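Local coordinates for response regulator receiver protein (Sinorhizobium medicae, PDB 2RDM) that is a response regulator receiver protein that probably accepts a phosphoryl group in two-component signalling, although its specific role is unknown, at residues A28-T33 / A116-L121; I58-P63 / W67-V72. The protein carries 1 engineered substitution. All coordinates share one frame; numbering follows the deposited sequence.

How the interactions relate
From the N terminus, the chain first reaches residues 28-33, which lead from helix 15-27 into strand 31-35 at one border of the sheet. Their partner in interaction 1 is helix 110-122, so that contact closes a loop with 82 residues between its segments. Nested inside this loop, interaction 2 joins the loop after strand 53-57 to the start of helix 66-76, with three residues intervening. The two centres lie about 20 Å apart, on opposite sides of the chain's centre, and the contacts do not touch. This CheY-like receiver domain thus offers contacts of very different reach along the chain, one long and one short.

Interaction 1: A28-T33 / A116-L121; sequences AGFLVT and AVSQLL
Phe30 carries the whole contact from the 28-33 side: its ring points at one side of helix 110-122 and meets Val117, Ser118 and Leu121 there. Leu121 makes the closest approach, its CD1 methyl lying 3.5 Å from CE1 of Phe30 at the ring's edge, near its plane. Val117 arrives from the direction opposite to Phe30 and sets CG1 obliquely against the ring, 3.8 Å from CZ. With CG1 anti to the backbone N (chi1 170°), Val117 turns that methyl to the aromatic ring. The third neighbour is polar: Ser118 OG sits in the ring plane, 3.9 Å from Phe30 CZ, and is already hydrogen-bonded to the carbonyl of Ile114 one turn back. Phe30 also touches Leu25 of helix 15-27 and Ile8 of strand 7-11.

Away from this buried patch the arrangement is far looser. Gly29, exposed to solvent, ends helix 15-27 in a Schellman motif with a positive phi of 107°, and the side chain of Leu31, the residue after Phe30, is exposed and makes no contact with residues 116-121. A second subunit also borders the contact, with its Thr109 against Phe30 and its Ala111 against Ser118.

No hydrogen bond or salt bridge joins the two segments. Cohesion between residues 28-33 and the C-terminal helix therefore rests here on apolar packing round a single ring, and the one hydroxyl beside that ring has its polar need met inside its own helix.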
# COMPACT_ATOMS: atom_id res chain seq x y z
N ALA A 28 -17.02 20.55 0.43
CA ALA A 28 -15.61 20.16 0.35
C ALA A 28 -14.88 20.72 -0.87
O ALA A 28 -13.68 20.51 -1.02
CB ALA A 28 -15.49 18.66 0.36
N GLY A 29 -15.60 21.43 -1.73
CA GLY A 29 -14.99 22.13 -2.86
C GLY A 29 -15.24 21.51 -4.23
O GLY A 29 -14.73 22.01 -5.23
N PHE A 30 -16.01 20.42 -4.27
CA PHE A 30 -16.29 19.73 -5.54
C PHE A 30 -17.50 20.34 -6.26
O PHE A 30 -18.45 20.79 -5.62
CB PHE A 30 -16.56 18.23 -5.32
CG PHE A 30 -15.43 17.50 -4.66
CD1 PHE A 30 -14.35 17.05 -5.41
CD2 PHE A 30 -15.44 17.25 -3.29
CE1 PHE A 30 -13.28 16.38 -4.80
CE2 PHE A 30 -14.39 16.57 -2.67
CZ PHE A 30 -13.30 16.14 -3.42
N LEU A 31 -17.45 20.34 -7.59
CA LEU A 31 -18.66 20.49 -8.41
C LEU A 31 -19.33 19.13 -8.47
O LEU A 31 -18.66 18.11 -8.58
CB LEU A 31 -18.31 20.95 -9.82
CG LEU A 31 -17.97 22.41 -10.10
CD1 LEU A 31 -17.81 22.59 -11.61
CD2 LEU A 31 -19.01 23.37 -9.56
N VAL A 32 -20.65 19.12 -8.38
CA VAL A 32 -21.40 17.86 -8.40
C VAL A 32 -22.42 17.85 -9.53
O VAL A 32 -23.25 18.77 -9.64
CB VAL A 32 -22.09 17.59 -7.06
CG1 VAL A 32 -22.85 16.27 -7.12
CG2 VAL A 32 -21.08 17.57 -5.91
N THR A 33 -22.34 16.83 -10.38
CA THR A 33 -23.38 16.55 -11.36
C THR A 33 -24.20 15.42 -10.76
O THR A 33 -23.75 14.28 -10.72
CB THR A 33 -22.79 16.14 -12.72
OG1 THR A 33 -22.05 17.24 -13.25
CG2 THR A 33 -23.90 15.75 -13.71
N ALA A 116 -12.56 9.32 1.15
CA ALA A 116 -12.54 8.33 0.08
C ALA A 116 -12.35 8.98 -1.28
O ALA A 116 -11.48 8.57 -2.05
CB ALA A 116 -13.83 7.50 0.10
N VAL A 117 -13.14 10.01 -1.55
CA VAL A 117 -13.11 10.67 -2.86
C VAL A 117 -11.73 11.32 -3.08
O VAL A 117 -11.10 11.09 -4.11
CB VAL A 117 -14.27 11.70 -3.01
CG1 VAL A 117 -14.12 12.57 -4.23
CG2 VAL A 117 -15.61 10.97 -3.10
N SER A 118 -11.27 12.06 -2.08
CA SER A 118 -9.99 12.83 -2.17
C SER A 118 -8.78 11.92 -2.31
O SER A 118 -7.87 12.19 -3.11
CB SER A 118 -9.82 13.70 -0.92
OG SER A 118 -10.95 14.55 -0.72
N GLN A 119 -8.76 10.84 -1.52
CA GLN A 119 -7.69 9.85 -1.57
C GLN A 119 -7.57 9.20 -2.96
O GLN A 119 -6.48 9.02 -3.48
CB GLN A 119 -7.95 8.77 -0.51
CG GLN A 119 -6.95 7.68 -0.43
CD GLN A 119 -7.39 6.64 0.59
OE1 GLN A 119 -7.84 6.98 1.69
NE2 GLN A 119 -7.29 5.37 0.22
N LEU A 120 -8.70 8.85 -3.56
CA LEU A 120 -8.69 8.24 -4.89
C LEU A 120 -8.30 9.21 -6.00
O LEU A 120 -7.63 8.82 -6.94
CB LEU A 120 -10.03 7.59 -5.19
CG LEU A 120 -10.36 6.40 -4.29
CD1 LEU A 120 -11.76 5.89 -4.63
CD2 LEU A 120 -9.33 5.29 -4.39
N LEU A 121 -8.73 10.47 -5.88
CA LEU A 121 -8.30 11.51 -6.82
C LEU A 121 -6.82 11.76 -6.68
O LEU A 121 -6.12 11.88 -7.69
CB LEU A 121 -9.05 12.82 -6.57
CG LEU A 121 -10.49 12.90 -7.04
CD1 LEU A 121 -11.19 13.95 -6.23
CD2 LEU A 121 -10.57 13.23 -8.52

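Interaction 2: I58-P63 / W67-V72; sequences IRFCQP and WQVARV
Trp67 and Ile58 show how a loop can be laid on the first turn of the helix that follows it. The indole offers a face to Ile58, whose CD1 methyl stands 3.6 Å from the centroid of the six-membered ring and 12° from its normal, a CH-pi contact. The other branch of Ile58 works nearer the nitrogen, with CG2 3.5 Å from Trp67 NE1. This double reach begins with the first torsion of Ile58 (chi1 -66°), with CG1 anti to the carbonyl carbon and CG2 anti to the backbone N, which directs CG1, and with it CD1, to the six-membered ring while CG2 comes near the nitrogen. Tyr84 of strand 82-86 also meets the Trp67 ring and touches Ile58.

The backbone N of Gln68 is hydrogen-bonded to Asp65 OD1. Val69 then turns back to the loop and makes a lighter contact, its CG2 4.3 Å from CE2 of Phe60 and oblique to the ring. Beyond it the helix serves other neighbours: Ala70 packs on Ile82, Arg71 NH1 is hydrogen-bonded to the Ser95 carbonyl of a fourth subunit, and Val72 rests on Ile42.

The loop directly follows Asp57, the predicted phosphorylation site, and the arrangement is that of a beta-alpha connection leaving the central parallel strand of a CheY-like receiver domain.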
# COMPACT_ATOMS: atom_id res chain seq x y z
N ILE A 58 -25.31 1.18 -5.56
CA ILE A 58 -25.27 -0.14 -6.19
C ILE A 58 -26.59 -0.43 -6.90
O ILE A 58 -26.60 -0.85 -8.06
CB ILE A 58 -24.94 -1.27 -5.16
CG1 ILE A 58 -23.51 -1.10 -4.62
CG2 ILE A 58 -25.12 -2.66 -5.76
CD1 ILE A 58 -22.54 -0.66 -5.68
N ARG A 59 -27.70 -0.20 -6.20
CA ARG A 59 -29.02 -0.52 -6.74
C ARG A 59 -29.78 0.75 -7.11
O ARG A 59 -29.83 1.70 -6.33
CB ARG A 59 -29.84 -1.33 -5.73
CG ARG A 59 -29.15 -2.57 -5.19
CD ARG A 59 -29.95 -3.16 -4.03
NE ARG A 59 -29.20 -4.16 -3.27
CZ ARG A 59 -29.37 -5.48 -3.36
NH1 ARG A 59 -30.29 -5.99 -4.18
NH2 ARG A 59 -28.63 -6.30 -2.63
N PHE A 60 -30.37 0.75 -8.29
CA PHE A 60 -31.31 1.79 -8.68
C PHE A 60 -32.68 1.15 -8.85
O PHE A 60 -32.82 -0.05 -8.62
CB PHE A 60 -30.83 2.48 -9.95
CG PHE A 60 -29.51 3.20 -9.78
CD1 PHE A 60 -29.47 4.44 -9.14
CD2 PHE A 60 -28.32 2.63 -10.22
CE1 PHE A 60 -28.26 5.11 -8.96
CE2 PHE A 60 -27.10 3.30 -10.05
CZ PHE A 60 -27.07 4.53 -9.42
N CYS A 61 -33.69 1.94 -9.21
CA CYS A 61 -35.05 1.41 -9.40
C CYS A 61 -35.06 0.34 -10.48
O CYS A 61 -35.70 -0.71 -10.32
CB CYS A 61 -36.04 2.53 -9.75
SG CYS A 61 -36.24 3.79 -8.47
N GLN A 62 -34.33 0.61 -11.56
CA GLN A 62 -34.20 -0.30 -12.69
C GLN A 62 -32.73 -0.45 -13.09
O GLN A 62 -31.92 0.43 -12.79
CB GLN A 62 -35.02 0.22 -13.88
CG GLN A 62 -36.55 0.10 -13.73
CD GLN A 62 -37.02 -1.33 -13.59
OE1 GLN A 62 -36.60 -2.22 -14.33
NE2 GLN A 62 -37.92 -1.57 -12.63
N PRO A 63 -32.37 -1.59 -13.75
CA PRO A 63 -31.03 -1.68 -14.36
C PRO A 63 -30.81 -0.58 -15.40
O PRO A 63 -31.78 -0.08 -15.95
CB PRO A 63 -31.07 -3.05 -15.06
CG PRO A 63 -32.06 -3.84 -14.27
CD PRO A 63 -33.12 -2.86 -13.90
N TRP A 67 -22.65 -1.25 -10.44
CA TRP A 67 -21.49 -2.03 -10.90
C TRP A 67 -21.24 -1.73 -12.38
O TRP A 67 -20.09 -1.52 -12.80
CB TRP A 67 -21.70 -3.54 -10.72
CG TRP A 67 -22.13 -3.98 -9.34
CD1 TRP A 67 -23.26 -4.70 -9.03
CD2 TRP A 67 -21.45 -3.76 -8.11
NE1 TRP A 67 -23.31 -4.93 -7.68
CE2 TRP A 67 -22.20 -4.36 -7.09
CE3 TRP A 67 -20.25 -3.11 -7.77
CZ2 TRP A 67 -21.81 -4.33 -5.75
CZ3 TRP A 67 -19.88 -3.06 -6.44
CH2 TRP A 67 -20.65 -3.68 -5.45
N GLN A 68 -22.33 -1.66 -13.14
CA GLN A 68 -22.24 -1.37 -14.56
C GLN A 68 -21.85 0.08 -14.83
O GLN A 68 -21.08 0.36 -15.77
CB GLN A 68 -23.52 -1.76 -15.28
CG GLN A 68 -23.40 -1.77 -16.80
CD GLN A 68 -22.08 -2.36 -17.32
OE1 GLN A 68 -21.69 -3.47 -16.97
NE2 GLN A 68 -21.42 -1.61 -18.20
N VAL A 69 -22.32 1.00 -13.98
CA VAL A 69 -21.93 2.42 -14.07
C VAL A 69 -20.42 2.55 -13.98
O VAL A 69 -19.79 3.24 -14.79
CB VAL A 69 -22.59 3.31 -12.96
CG1 VAL A 69 -22.06 4.75 -13.03
CG2 VAL A 69 -24.10 3.33 -13.12
N ALA A 70 -19.84 1.86 -13.00
CA ALA A 70 -18.38 1.93 -12.77
C ALA A 70 -17.57 1.36 -13.95
O ALA A 70 -16.51 1.90 -14.29
CB ALA A 70 -18.03 1.23 -11.46
N ARG A 71 -18.07 0.29 -14.57
CA ARG A 71 -17.41 -0.32 -15.72
C ARG A 71 -17.36 0.66 -16.88
O ARG A 71 -16.31 0.83 -17.50
CB ARG A 71 -18.11 -1.61 -16.15
CG ARG A 71 -18.07 -2.65 -15.08
CD ARG A 71 -18.26 -4.08 -15.59
NE ARG A 71 -18.76 -4.90 -14.50
CZ ARG A 71 -18.02 -5.37 -13.50
NH1 ARG A 71 -16.70 -5.12 -13.47
NH2 ARG A 71 -18.58 -6.09 -12.54
N VAL A 72 -18.49 1.33 -17.13
CA VAL A 72 -18.55 2.37 -18.19
C VAL A 72 -17.57 3.51 -17.89
O VAL A 72 -16.79 3.91 -18.77
CB VAL A 72 -19.98 2.90 -18.38
CG1 VAL A 72 -19.99 4.04 -19.38
CG2 VAL A 72 -20.89 1.78 -18.87